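Local coordinates for protein lectin 2 (Agrocybe aegerita, PDB 4TQJ) that recognises N-acetylglucosamine at the non-reducing end of glycans, as a fungal lectin built on a beta-propeller, at residues E360-Y365 with G373-L378; F341-T346 with C396-L401; G28-R33 with P40-K45; S336-F341 with F356-T361. The protein carries 1 engineered substitution. All coordinates share one frame; numbering follows the deposited sequence.

In the fold
All four contacts lie in two neighbouring blades of a beta-propeller. Contact 1 and contact 4 belong to the blade of strands 339-343, 352-356, 361-364 and 376-379: contact 4 joins the first strand to the turn after the second, contact 1 pairs the third with the outermost, and their centres are about 12 Å apart. Contact 3 is the outer hairpin of the next blade, whose innermost strand, 395-399, comes from the end of the chain. Contact 2 bridges the two blades through their inner strands; its Leu345 packs on Val363 of contact 1 and its Leu401 on Ile31 of contact 3. Contacts 1 and 3, with centres about 22 Å apart, both touch the second subunit.

Contact 1. Residues E360-Y365 with G373-L378; sequences ETLVSY and GPVKAL
Lys376 carries its side chain across the end of strand 361-364 to the ring of Tyr365. Its CB lies beside Val363, 4.0 Å from Val363 O. CG leaves beside the backbone N (chi1 -81°), and bends at chi3 and chi4 then fold the chain back, so that CE arrives in the plane of the Tyr365 ring, at its edge, 3.6 Å from Tyr365 CE2. The ammonium NZ stays at that edge near Tyr365 CD2, with weak bonds to Pro374 O and to a water that also takes the N-H of Tyr365 and donates to Pro374 O. The two strands form the outer antiparallel hairpin of a four-stranded propeller blade. Val363 and Lys376 are its hydrogen-bonded pair, with Lys376 N to Val363 O at 2.8 Å and Val363 N to Lys376 O at 3.0 Å. Beyond it, Leu378 N bonds to Thr361 O. On the face of Leu362 and Ala377, Leu362 CD2 lies 3.7 Å from Ala377 CA, while Leu362 CB meets Val375 CG1. Near the turn, Ser364 OG, anti to its own N (chi1 166°), donates to Gly373 O from above the carbonyl plane at 2.8 Å, and Gly373 N bonds to Tyr365 O. Val36 of the second subunit packs on Tyr365 and Leu378.

Contact 2. Residues F341-T346 with C396-L401; sequences FVVDLT and CWMANL
Met398 lays its thioether over one face of the Phe341 ring, a Met-aromatic contact between the innermost strands of two adjacent propeller blades. Strands 341-343 and 396-399 run nearly parallel, 8° apart, but their axes stay 8.9 Å from each other, too far for backbone pairing, and side chains fill the interval. SD sits above the ring centre, 4.3 Å from the Phe341 centroid and only 10° off the ring normal. CG covers the same face nearer the rim, making a CH-pi contact and coming within 3.4 Å of Phe341 CD1. Three successive torsions near -58° coil the methionine, which carries its sulfur over the aromatic face and its methyl on toward Leu345. There Met398 CE meets Leu345 CD2 at 3.9 Å, the two side chains crossing at about a right angle. Val343 reaches Met398 CG through its CG2 branch, while Cys396 O lies near the plane of the Phe341 ring at its edge. Ile21 of strand 20-25 also packs on Met398, and the Phe341 ring meets Phe356 of its own blade. At the polar end, Asp344 OD1 accepts from Thr346 N in an Asx turn, and OD2 bonds to Gly349 N and Gly17 N. Here a water spans the two blades, donating to Asp344 O at 3.1 Å and accepting from Asn400 ND2 at 2.9 Å.

Contact 3. Residues G28-R33 with P40-K45; sequences GVVIGR and PFLAVK
Strands 28-32 and 41-44 form an antiparallel hairpin with a beta bulge: Val29 pairs with Val44 and Ile31 with Phe41 as hydrogen-bonded pairs, yet Val30 faces Leu42, so Ala43 is the extra residue. Val29 uses both its polar backbone atoms, N donating to Val44 O at 2.9 Å and O accepting from Ala43 N. Ile31 is likewise held twice by Phe41, and its N-H points almost straight at Phe41 O (172°). Gly28 occupies backbone angles that suit glycine, its CA resting 3.3 Å from Val44 O.

The bulge turns the Ala43 methyl toward strand 28-32, where CB touches Ile31 CG1 at 3.8 Å. Next to it, Val29 and Val44 run alongside each other, with Val29 CG2 4.1 Å from Val44 CB; Phe24 of strand 20-25 packs on Val29, and Phe93 on Ala43 and Val44. On the face of Val30 and Leu42, Val30 CG1 presses on Pro40 CB at 3.4 Å, a close approach for two carbons. That branch stands anti to the backbone N (chi1 -172°), which directs it along the flank of the proline. Leu42 folds inward at chi2 (58°), bringing CD1 to 3.6 Å from Val29 O.

This is the outer hairpin of a propeller blade, and Arg16 of the second subunit packs on Phe41. Apart from the backbone ladder the contact is apolar: the hydrogen bonds fix the bulged register, and aliphatic branches pack against each other on both faces.

Contact 4. Residues S336-F341 with F356-T361; sequences SKHRRF and FGEKET
His338 and Glu358 make the polar link: His338 NE2 donates to Glu358 OE1 at 2.8 Å, its N-H pointing nearly straight at the oxygen. The oxygen lies near the imidazole plane, while the carboxylate is turned 76° from the ring. Glu358 CG is anti to the backbone N (chi1 -170°) and the chain then bends at chi2, bringing OE1 back to the ring edge. His338 ND1 is hydrogen-bonded to Thr334 N, so both ring nitrogens are held; Lys337 CB covers one face near the rim. Backbone bonds join Arg339 and Phe356 as an antiparallel hydrogen-bonded pair: Phe356 N to Arg339 O is 2.8 Å and the return bond, Arg339 N to Phe356 O, a longer 3.3 Å. They link the first two strands of a four-stranded propeller blade just where the second runs into a turn, inside which Gly357 N bonds to Glu360 O. Among the aromatics, Phe341 points an edge at the face of Phe356, centroids 5.0 Å apart and planes at 55°; its CE2 stands over the centre of the Phe356 ring. Arg339 CB packs obliquely on that ring, while its extended chain carries the guanidinium away to Trp389 O and Thr394 OG1.

Contact 1. Residues E360-Y365 with G373-L378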
loop_
_atom_site.group_PDB
_atom_site.type_symbol
_atom_site.label_atom_id
_atom_site.label_comp_id
_atom_site.label_asym_id
_atom_site.label_seq_id
_atom_site.Cartn_x
_atom_site.Cartn_y
_atom_site.Cartn_z
ATOM N N GLU A 360 -4.166 -25.533 5.900
ATOM C CA GLU A 360 -3.813 -24.253 6.493
ATOM C C GLU A 360 -2.755 -23.512 5.681
ATOM O O GLU A 360 -1.898 -24.126 5.047
ATOM C CB GLU A 360 -3.259 -24.458 7.905
ATOM C CG GLU A 360 -4.283 -24.686 8.981
ATOM C CD GLU A 360 -3.650 -24.663 10.355
ATOM O OE1 GLU A 360 -2.850 -25.575 10.650
ATOM O OE2 GLU A 360 -3.934 -23.725 11.134
ATOM N N THR A 361 -2.815 -22.187 5.729
ATOM C CA THR A 361 -1.737 -21.338 5.237
ATOM C C THR A 361 -0.876 -20.903 6.422
ATOM O O THR A 361 -1.355 -20.228 7.332
ATOM C CB THR A 361 -2.292 -20.101 4.528
ATOM O OG1 THR A 361 -2.847 -20.490 3.263
ATOM C CG2 THR A 361 -1.189 -19.064 4.312
ATOM N N LEU A 362 0.389 -21.314 6.414
ATOM C CA LEU A 362 1.295 -21.059 7.524
ATOM C C LEU A 362 2.367 -20.050 7.153
ATOM O O LEU A 362 2.693 -19.864 5.981
ATOM C CB LEU A 362 1.976 -22.351 7.964
ATOM C CG LEU A 362 1.061 -23.524 8.308
ATOM C CD1 LEU A 362 1.911 -24.691 8.801
ATOM C CD2 LEU A 362 0.064 -23.108 9.355
ATOM N N VAL A 363 2.932 -19.411 8.162
ATOM C CA VAL A 363 3.911 -18.382 7.901
ATOM C C VAL A 363 4.958 -18.433 8.998
ATOM O O VAL A 363 4.659 -18.765 10.141
ATOM C CB VAL A 363 3.221 -16.984 7.821
ATOM C CG1 VAL A 363 2.651 -16.594 9.165
ATOM C CG2 VAL A 363 4.181 -15.911 7.332
ATOM N N SER A 364 6.196 -18.130 8.639
ATOM C CA SER A 364 7.216 -17.882 9.634
ATOM C C SER A 364 7.939 -16.600 9.264
ATOM O O SER A 364 8.335 -16.423 8.115
ATOM C CB SER A 364 8.194 -19.059 9.710
ATOM O OG SER A 364 9.353 -18.695 10.427
ATOM N N TYR A 365 8.113 -15.707 10.235
ATOM C CA TYR A 365 8.696 -14.409 9.959
ATOM C C TYR A 365 10.197 -14.344 10.179
ATOM O O TYR A 365 10.719 -14.864 11.164
ATOM C CB TYR A 365 7.973 -13.314 10.751
ATOM C CG TYR A 365 6.511 -13.246 10.407
ATOM C CD1 TYR A 365 6.098 -12.779 9.169
ATOM C CD2 TYR A 365 5.541 -13.694 11.297
ATOM C CE1 TYR A 365 4.760 -12.731 8.834
ATOM C CE2 TYR A 365 4.197 -13.653 10.972
ATOM C CZ TYR A 365 3.813 -13.166 9.739
ATOM O OH TYR A 365 2.484 -13.121 9.398
ATOM N N GLY A 373 11.215 -17.110 12.974
ATOM C CA GLY A 373 10.435 -17.235 14.193
ATOM C C GLY A 373 9.542 -18.455 14.149
ATOM O O GLY A 373 9.562 -19.210 13.179
ATOM N N PRO A 374 8.750 -18.667 15.211
ATOM C CA PRO A 374 7.861 -19.829 15.228
ATOM C C PRO A 374 6.846 -19.769 14.094
ATOM O O PRO A 374 6.396 -18.683 13.704
ATOM C CB PRO A 374 7.161 -19.728 16.591
ATOM C CG PRO A 374 7.391 -18.350 17.059
ATOM C CD PRO A 374 8.678 -17.889 16.456
ATOM N N VAL A 375 6.499 -20.935 13.566
ATOM C CA VAL A 375 5.506 -21.029 12.509
ATOM C C VAL A 375 4.160 -20.687 13.103
ATOM O O VAL A 375 3.878 -21.020 14.247
ATOM C CB VAL A 375 5.445 -22.448 11.918
ATOM C CG1 VAL A 375 4.339 -22.555 10.894
ATOM C CG2 VAL A 375 6.802 -22.829 11.313
ATOM N N LYS A 376 3.332 -20.011 12.324
ATOM C CA LYS A 376 2.040 -19.559 12.804
ATOM C C LYS A 376 0.965 -19.832 11.776
ATOM O O LYS A 376 1.199 -19.715 10.581
ATOM C CB LYS A 376 2.087 -18.060 13.122
ATOM C CG LYS A 376 2.703 -17.743 14.471
ATOM C CD LYS A 376 2.463 -16.288 14.862
ATOM C CE LYS A 376 3.307 -15.356 14.014
ATOM N NZ LYS A 376 4.751 -15.769 14.079
ATOM N N ALA A 377 -0.217 -20.204 12.245
ATOM C CA ALA A 377 -1.359 -20.361 11.353
ATOM C C ALA A 377 -1.914 -18.987 11.033
ATOM O O ALA A 377 -2.420 -18.298 11.913
ATOM C CB ALA A 377 -2.431 -21.225 12.009
ATOM N N LEU A 378 -1.814 -18.583 9.774
ATOM C CA LEU A 378 -2.284 -17.277 9.343
ATOM C C LEU A 378 -3.744 -17.327 8.891
ATOM O O LEU A 378 -4.516 -16.417 9.195
ATOM C CB LEU A 378 -1.374 -16.730 8.232
ATOM C CG LEU A 378 -1.763 -15.532 7.361
ATOM C CD1 LEU A 378 -1.814 -14.229 8.149
ATOM C CD2 LEU A 378 -0.754 -15.409 6.228
HETATM O O HOH W 1 7.498 -16.229 12.799
#

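Contact 2. Residues F341-T346 with C396-L401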
loop_
_atom_site.group_PDB
_atom_site.type_symbol
_atom_site.label_atom_id
_atom_site.label_comp_id
_atom_site.label_asym_id
_atom_site.label_seq_id
_atom_site.Cartn_x
_atom_site.Cartn_y
_atom_site.Cartn_z
ATOM N N PHE A 341 6.425 -19.823 -0.808
ATOM C CA PHE A 341 6.964 -18.552 -1.270
ATOM C C PHE A 341 7.975 -18.010 -0.274
ATOM O O PHE A 341 7.875 -18.241 0.938
ATOM C CB PHE A 341 5.854 -17.506 -1.455
ATOM C CG PHE A 341 4.631 -18.017 -2.176
ATOM C CD1 PHE A 341 4.455 -17.775 -3.522
ATOM C CD2 PHE A 341 3.650 -18.736 -1.495
ATOM C CE1 PHE A 341 3.312 -18.235 -4.186
ATOM C CE2 PHE A 341 2.517 -19.201 -2.154
ATOM C CZ PHE A 341 2.346 -18.939 -3.500
ATOM N N VAL A 342 8.945 -17.283 -0.799
ATOM C CA VAL A 342 9.931 -16.594 0.018
ATOM C C VAL A 342 9.882 -15.120 -0.384
ATOM O O VAL A 342 10.427 -14.728 -1.420
ATOM C CB VAL A 342 11.338 -17.178 -0.181
ATOM C CG1 VAL A 342 12.326 -16.524 0.781
ATOM C CG2 VAL A 342 11.317 -18.720 -0.011
ATOM N N VAL A 343 9.185 -14.320 0.422
ATOM C CA VAL A 343 8.916 -12.912 0.110
ATOM C C VAL A 343 8.786 -12.086 1.389
ATOM O O VAL A 343 8.420 -12.606 2.421
ATOM C CB VAL A 343 7.599 -12.735 -0.711
ATOM C CG1 VAL A 343 7.719 -13.331 -2.116
ATOM C CG2 VAL A 343 6.413 -13.313 0.031
ATOM N N ASP A 344 9.066 -10.792 1.308
ATOM C CA ASP A 344 8.897 -9.916 2.456
ATOM C C ASP A 344 7.406 -9.661 2.656
ATOM O O ASP A 344 6.716 -9.179 1.752
ATOM C CB ASP A 344 9.646 -8.594 2.239
ATOM C CG ASP A 344 9.759 -7.763 3.502
ATOM O OD1 ASP A 344 9.542 -8.329 4.600
ATOM O OD2 ASP A 344 10.072 -6.541 3.393
ATOM N N LEU A 345 6.913 -10.014 3.834
ATOM C CA LEU A 345 5.530 -9.746 4.207
ATOM C C LEU A 345 5.433 -8.589 5.196
ATOM O O LEU A 345 4.324 -8.146 5.531
ATOM C CB LEU A 345 4.910 -10.981 4.848
ATOM C CG LEU A 345 4.811 -12.217 3.974
ATOM C CD1 LEU A 345 4.433 -13.449 4.830
ATOM C CD2 LEU A 345 3.802 -11.959 2.873
ATOM N N THR A 346 6.585 -8.105 5.670
ATOM C CA THR A 346 6.598 -7.234 6.851
ATOM C C THR A 346 7.341 -5.905 6.711
ATOM O O THR A 346 7.509 -5.193 7.696
ATOM C CB THR A 346 7.202 -7.958 8.069
ATOM O OG1 THR A 346 8.617 -8.097 7.877
ATOM C CG2 THR A 346 6.567 -9.315 8.249
ATOM N N CYS A 396 -1.798 -19.285 -8.065
ATOM C CA CYS A 396 -1.604 -18.335 -6.972
ATOM C C CYS A 396 -0.260 -17.668 -7.080
ATOM O O CYS A 396 0.747 -18.314 -7.380
ATOM C CB CYS A 396 -1.642 -19.033 -5.620
ATOM S SG CYS A 396 -3.230 -19.575 -5.138
ATOM N N TRP A 397 -0.242 -16.377 -6.799
ATOM C CA TRP A 397 0.983 -15.614 -6.822
ATOM C C TRP A 397 1.037 -14.738 -5.573
ATOM O O TRP A 397 -0.003 -14.363 -5.015
ATOM C CB TRP A 397 0.998 -14.666 -8.022
ATOM C CG TRP A 397 0.876 -15.257 -9.409
ATOM C CD1 TRP A 397 -0.104 -14.985 -10.329
ATOM C CD2 TRP A 397 1.795 -16.147 -10.060
ATOM N NE1 TRP A 397 0.141 -15.660 -11.497
ATOM C CE2 TRP A 397 1.298 -16.381 -11.361
ATOM C CE3 TRP A 397 2.986 -16.773 -9.669
ATOM C CZ2 TRP A 397 1.946 -17.217 -12.266
ATOM C CZ3 TRP A 397 3.626 -17.605 -10.566
ATOM C CH2 TRP A 397 3.104 -17.823 -11.850
ATOM N N MET A 398 2.243 -14.394 -5.148
ATOM C CA MET A 398 2.423 -13.233 -4.289
ATOM C C MET A 398 2.675 -12.040 -5.214
ATOM O O MET A 398 3.300 -12.194 -6.261
ATOM C CB MET A 398 3.598 -13.427 -3.325
ATOM C CG MET A 398 3.471 -14.657 -2.423
ATOM S SD MET A 398 1.982 -14.670 -1.390
ATOM C CE MET A 398 2.158 -13.146 -0.463
ATOM N N ALA A 399 2.172 -10.864 -4.836
ATOM C CA ALA A 399 2.385 -9.637 -5.605
ATOM C C ALA A 399 2.158 -8.416 -4.719
ATOM O O ALA A 399 1.432 -8.490 -3.743
ATOM C CB ALA A 399 1.451 -9.589 -6.805
ATOM N N ASN A 400 2.799 -7.299 -5.048
ATOM C CA ASN A 400 2.527 -6.051 -4.343
ATOM C C ASN A 400 1.457 -5.273 -5.099
ATOM O O ASN A 400 1.722 -4.621 -6.112
ATOM C CB ASN A 400 3.797 -5.217 -4.170
ATOM C CG ASN A 400 4.942 -6.020 -3.558
ATOM O OD1 ASN A 400 5.718 -6.651 -4.271
ATOM N ND2 ASN A 400 5.046 -5.994 -2.239
ATOM N N LEU A 401 0.229 -5.374 -4.618
ATOM C CA LEU A 401 -0.879 -4.702 -5.273
ATOM C C LEU A 401 -0.659 -3.201 -5.323
ATOM O O LEU A 401 -1.021 -2.550 -6.290
ATOM C CB LEU A 401 -2.177 -5.043 -4.557
ATOM C CG LEU A 401 -2.490 -6.520 -4.781
ATOM C CD1 LEU A 401 -3.638 -6.970 -3.915
ATOM C CD2 LEU A 401 -2.803 -6.731 -6.253
HETATM O O HOH W 2 7.187 -7.236 -0.679
#

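Contact 3. Residues G28-R33 with P40-K45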
loop_
_atom_site.group_PDB
_atom_site.type_symbol
_atom_site.label_atom_id
_atom_site.label_comp_id
_atom_site.label_asym_id
_atom_site.label_seq_id
_atom_site.Cartn_x
_atom_site.Cartn_y
_atom_site.Cartn_z
ATOM N N GLY A 28 -13.111 -17.445 -9.521
ATOM C CA GLY A 28 -12.684 -16.099 -9.846
ATOM C C GLY A 28 -11.453 -15.692 -9.073
ATOM O O GLY A 28 -10.886 -16.485 -8.326
ATOM N N VAL A 29 -11.058 -14.443 -9.250
ATOM C CA VAL A 29 -9.858 -13.899 -8.635
ATOM C C VAL A 29 -10.100 -13.573 -7.163
ATOM O O VAL A 29 -10.965 -12.764 -6.823
ATOM C CB VAL A 29 -9.422 -12.628 -9.375
ATOM C CG1 VAL A 29 -8.083 -12.112 -8.844
ATOM C CG2 VAL A 29 -9.351 -12.896 -10.873
ATOM N N VAL A 30 -9.337 -14.219 -6.289
ATOM C CA VAL A 30 -9.444 -13.986 -4.858
ATOM C C VAL A 30 -8.237 -13.192 -4.379
ATOM O O VAL A 30 -7.103 -13.603 -4.597
ATOM C CB VAL A 30 -9.509 -15.309 -4.090
ATOM C CG1 VAL A 30 -9.807 -15.046 -2.636
ATOM C CG2 VAL A 30 -10.571 -16.213 -4.710
ATOM N N ILE A 31 -8.479 -12.033 -3.772
ATOM C CA ILE A 31 -7.395 -11.212 -3.261
ATOM C C ILE A 31 -7.251 -11.403 -1.766
ATOM O O ILE A 31 -8.227 -11.285 -1.021
ATOM C CB ILE A 31 -7.623 -9.706 -3.536
ATOM C CG1 ILE A 31 -7.831 -9.454 -5.025
ATOM C CG2 ILE A 31 -6.442 -8.886 -3.029
ATOM C CD1 ILE A 31 -6.624 -9.815 -5.902
ATOM N N GLY A 32 -6.033 -11.707 -1.334
ATOM C CA GLY A 32 -5.697 -11.747 0.075
ATOM C C GLY A 32 -4.770 -10.592 0.415
ATOM O O GLY A 32 -3.552 -10.768 0.527
ATOM N N ARG A 33 -5.342 -9.402 0.592
ATOM C CA ARG A 33 -4.525 -8.224 0.896
ATOM C C ARG A 33 -3.801 -8.343 2.246
ATOM O O ARG A 33 -4.430 -8.515 3.292
ATOM C CB ARG A 33 -5.377 -6.954 0.849
ATOM C CG ARG A 33 -4.598 -5.683 0.496
ATOM C CD ARG A 33 -3.929 -5.050 1.716
ATOM N NE ARG A 33 -3.518 -3.671 1.447
ATOM C CZ ARG A 33 -2.986 -2.859 2.354
ATOM N NH1 ARG A 33 -2.779 -3.290 3.596
ATOM N NH2 ARG A 33 -2.648 -1.618 2.024
ATOM N N PRO A 40 -9.961 -13.443 2.429
ATOM C CA PRO A 40 -9.994 -13.586 0.971
ATOM C C PRO A 40 -11.154 -12.769 0.417
ATOM O O PRO A 40 -12.246 -12.824 0.975
ATOM C CB PRO A 40 -10.265 -15.077 0.777
ATOM C CG PRO A 40 -11.038 -15.479 2.000
ATOM C CD PRO A 40 -10.442 -14.652 3.121
ATOM N N PHE A 41 -10.910 -12.012 -0.647
ATOM C CA PHE A 41 -11.928 -11.158 -1.240
ATOM C C PHE A 41 -12.132 -11.530 -2.704
ATOM O O PHE A 41 -11.224 -11.391 -3.522
ATOM C CB PHE A 41 -11.509 -9.691 -1.103
ATOM C CG PHE A 41 -12.422 -8.726 -1.795
ATOM C CD1 PHE A 41 -11.915 -7.808 -2.706
ATOM C CD2 PHE A 41 -13.784 -8.717 -1.524
ATOM C CE1 PHE A 41 -12.754 -6.899 -3.343
ATOM C CE2 PHE A 41 -14.633 -7.817 -2.164
ATOM C CZ PHE A 41 -14.118 -6.912 -3.073
ATOM N N LEU A 42 -13.325 -12.011 -3.041
ATOM C CA LEU A 42 -13.621 -12.343 -4.430
ATOM C C LEU A 42 -13.760 -11.070 -5.258
ATOM O O LEU A 42 -14.841 -10.489 -5.331
ATOM C CB LEU A 42 -14.887 -13.183 -4.528
ATOM C CG LEU A 42 -15.266 -13.658 -5.933
ATOM C CD1 LEU A 42 -14.140 -14.480 -6.537
ATOM C CD2 LEU A 42 -16.561 -14.471 -5.898
ATOM N N ALA A 43 -12.665 -10.645 -5.886
ATOM C CA ALA A 43 -12.628 -9.341 -6.546
ATOM C C ALA A 43 -13.186 -9.307 -7.977
ATOM O O ALA A 43 -13.678 -8.267 -8.415
ATOM C CB ALA A 43 -11.208 -8.762 -6.507
ATOM N N VAL A 44 -13.100 -10.430 -8.694
ATOM C CA VAL A 44 -13.535 -10.504 -10.090
ATOM C C VAL A 44 -14.031 -11.900 -10.434
ATOM O O VAL A 44 -13.290 -12.883 -10.284
ATOM C CB VAL A 44 -12.376 -10.180 -11.068
ATOM C CG1 VAL A 44 -12.830 -10.356 -12.513
ATOM C CG2 VAL A 44 -11.858 -8.778 -10.837
ATOM N N LYS A 45 -15.276 -11.990 -10.893
ATOM C CA LYS A 45 -15.861 -13.268 -11.290
ATOM C C LYS A 45 -15.487 -13.597 -12.724
ATOM O O LYS A 45 -16.324 -13.562 -13.631
ATOM C CB LYS A 45 -17.384 -13.248 -11.124
ATOM C CG LYS A 45 -17.836 -13.286 -9.667
ATOM C CD LYS A 45 -19.342 -13.086 -9.528
ATOM C CE LYS A 45 -19.813 -13.385 -8.107
ATOM N NZ LYS A 45 -19.070 -12.608 -7.077
#

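Contact 4. Residues S336-F341 with F356-T361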
loop_
_atom_site.group_PDB
_atom_site.type_symbol
_atom_site.label_atom_id
_atom_site.label_comp_id
_atom_site.label_asym_id
_atom_site.label_seq_id
_atom_site.Cartn_x
_atom_site.Cartn_y
_atom_site.Cartn_z
ATOM N N SER A 336 3.460 -30.986 -5.698
ATOM C CA SER A 336 2.250 -31.179 -6.507
ATOM C C SER A 336 0.964 -30.620 -5.895
ATOM O O SER A 336 -0.022 -30.432 -6.609
ATOM C CB SER A 336 2.043 -32.652 -6.813
ATOM O OG SER A 336 1.877 -33.375 -5.611
ATOM N N LYS A 337 0.963 -30.353 -4.591
ATOM C CA LYS A 337 -0.247 -29.903 -3.911
ATOM C C LYS A 337 -0.103 -28.571 -3.215
ATOM O O LYS A 337 -1.078 -27.836 -3.046
ATOM C CB LYS A 337 -0.694 -30.929 -2.872
ATOM C CG LYS A 337 -1.206 -32.223 -3.442
ATOM C CD LYS A 337 -1.865 -33.058 -2.357
ATOM C CE LYS A 337 -2.480 -34.310 -2.957
ATOM N NZ LYS A 337 -1.518 -35.066 -3.823
ATOM N N HIS A 338 1.108 -28.270 -2.770
ATOM C CA HIS A 338 1.287 -27.131 -1.884
ATOM C C HIS A 338 2.112 -26.037 -2.551
ATOM O O HIS A 338 2.878 -26.296 -3.489
ATOM C CB HIS A 338 1.887 -27.582 -0.545
ATOM C CG HIS A 338 1.198 -28.777 0.044
ATOM N ND1 HIS A 338 1.869 -29.929 0.396
ATOM C CD2 HIS A 338 -0.105 -28.998 0.340
ATOM C CE1 HIS A 338 1.009 -30.809 0.877
ATOM N NE2 HIS A 338 -0.196 -30.271 0.852
ATOM N N ARG A 339 1.918 -24.808 -2.093
ATOM C CA ARG A 339 2.613 -23.673 -2.677
ATOM C C ARG A 339 3.474 -23.025 -1.613
ATOM O O ARG A 339 2.996 -22.722 -0.527
ATOM C CB ARG A 339 1.610 -22.667 -3.234
ATOM C CG ARG A 339 0.920 -23.112 -4.516
ATOM C CD ARG A 339 -0.012 -22.023 -5.047
ATOM N NE ARG A 339 -0.593 -22.377 -6.346
ATOM C CZ ARG A 339 -1.766 -22.985 -6.507
ATOM N NH1 ARG A 339 -2.496 -23.304 -5.453
ATOM N NH2 ARG A 339 -2.215 -23.269 -7.727
ATOM N N ARG A 340 4.750 -22.817 -1.917
ATOM C CA ARG A 340 5.615 -22.101 -0.987
ATOM C C ARG A 340 6.249 -20.863 -1.622
ATOM O O ARG A 340 6.544 -20.852 -2.819
ATOM C CB ARG A 340 6.670 -23.038 -0.388
ATOM C CG ARG A 340 6.077 -24.000 0.660
ATOM C CD ARG A 340 6.933 -25.246 0.831
ATOM N NE ARG A 340 6.771 -26.154 -0.306
ATOM C CZ ARG A 340 7.404 -27.316 -0.426
ATOM N NH1 ARG A 340 8.237 -27.712 0.518
ATOM N NH2 ARG A 340 7.206 -28.081 -1.490
ATOM N N PHE A 341 6.425 -19.823 -0.808
ATOM C CA PHE A 341 6.964 -18.552 -1.270
ATOM C C PHE A 341 7.975 -18.010 -0.274
ATOM O O PHE A 341 7.875 -18.241 0.938
ATOM C CB PHE A 341 5.854 -17.506 -1.455
ATOM C CG PHE A 341 4.631 -18.017 -2.176
ATOM C CD1 PHE A 341 4.455 -17.775 -3.522
ATOM C CD2 PHE A 341 3.650 -18.736 -1.495
ATOM C CE1 PHE A 341 3.312 -18.235 -4.186
ATOM C CE2 PHE A 341 2.517 -19.201 -2.154
ATOM C CZ PHE A 341 2.346 -18.939 -3.500
ATOM N N PHE A 356 1.205 -22.391 1.535
ATOM C CA PHE A 356 -0.192 -22.784 1.423
ATOM C C PHE A 356 -0.249 -24.303 1.549
ATOM O O PHE A 356 0.044 -25.016 0.591
ATOM C CB PHE A 356 -0.786 -22.354 0.075
ATOM C CG PHE A 356 -0.765 -20.849 -0.169
ATOM C CD1 PHE A 356 -0.375 -19.964 0.821
ATOM C CD2 PHE A 356 -1.128 -20.337 -1.404
ATOM C CE1 PHE A 356 -0.356 -18.582 0.581
ATOM C CE2 PHE A 356 -1.099 -18.969 -1.652
ATOM C CZ PHE A 356 -0.709 -18.091 -0.653
ATOM N N GLY A 357 -0.611 -24.788 2.731
ATOM C CA GLY A 357 -0.543 -26.212 3.039
ATOM C C GLY A 357 -1.782 -27.020 2.691
ATOM O O GLY A 357 -2.585 -26.621 1.854
ATOM N N GLU A 358 -1.922 -28.180 3.325
ATOM C CA GLU A 358 -3.041 -29.072 3.037
ATOM C C GLU A 358 -4.363 -28.426 3.443
ATOM O O GLU A 358 -5.307 -28.400 2.663
ATOM C CB GLU A 358 -2.869 -30.419 3.758
ATOM C CG GLU A 358 -3.857 -31.485 3.316
ATOM C CD GLU A 358 -3.544 -32.067 1.947
ATOM O OE1 GLU A 358 -2.614 -31.588 1.271
ATOM O OE2 GLU A 358 -4.230 -33.020 1.541
ATOM N N LYS A 359 -4.409 -27.900 4.662
ATOM C CA LYS A 359 -5.638 -27.349 5.228
ATOM C C LYS A 359 -5.425 -25.958 5.827
ATOM O O LYS A 359 -6.385 -25.289 6.225
ATOM C CB LYS A 359 -6.169 -28.282 6.321
ATOM C CG LYS A 359 -6.045 -29.768 5.993
ATOM C CD LYS A 359 -6.693 -30.127 4.650
ATOM C CE LYS A 359 -8.175 -30.415 4.786
ATOM N NZ LYS A 359 -8.448 -31.516 5.767
ATOM N N GLU A 360 -4.166 -25.533 5.900
ATOM C CA GLU A 360 -3.813 -24.253 6.493
ATOM C C GLU A 360 -2.755 -23.512 5.681
ATOM O O GLU A 360 -1.898 -24.126 5.047
ATOM C CB GLU A 360 -3.259 -24.458 7.905
ATOM C CG GLU A 360 -4.283 -24.686 8.981
ATOM C CD GLU A 360 -3.650 -24.663 10.355
ATOM O OE1 GLU A 360 -2.850 -25.575 10.650
ATOM O OE2 GLU A 360 -3.934 -23.725 11.134
ATOM N N THR A 361 -2.815 -22.187 5.729
ATOM C CA THR A 361 -1.737 -21.338 5.237
ATOM C C THR A 361 -0.876 -20.903 6.422
ATOM O O THR A 361 -1.355 -20.228 7.332
ATOM C CB THR A 361 -2.292 -20.101 4.528
ATOM O OG1 THR A 361 -2.847 -20.490 3.263
ATOM C CG2 THR A 361 -1.189 -19.064 4.312
#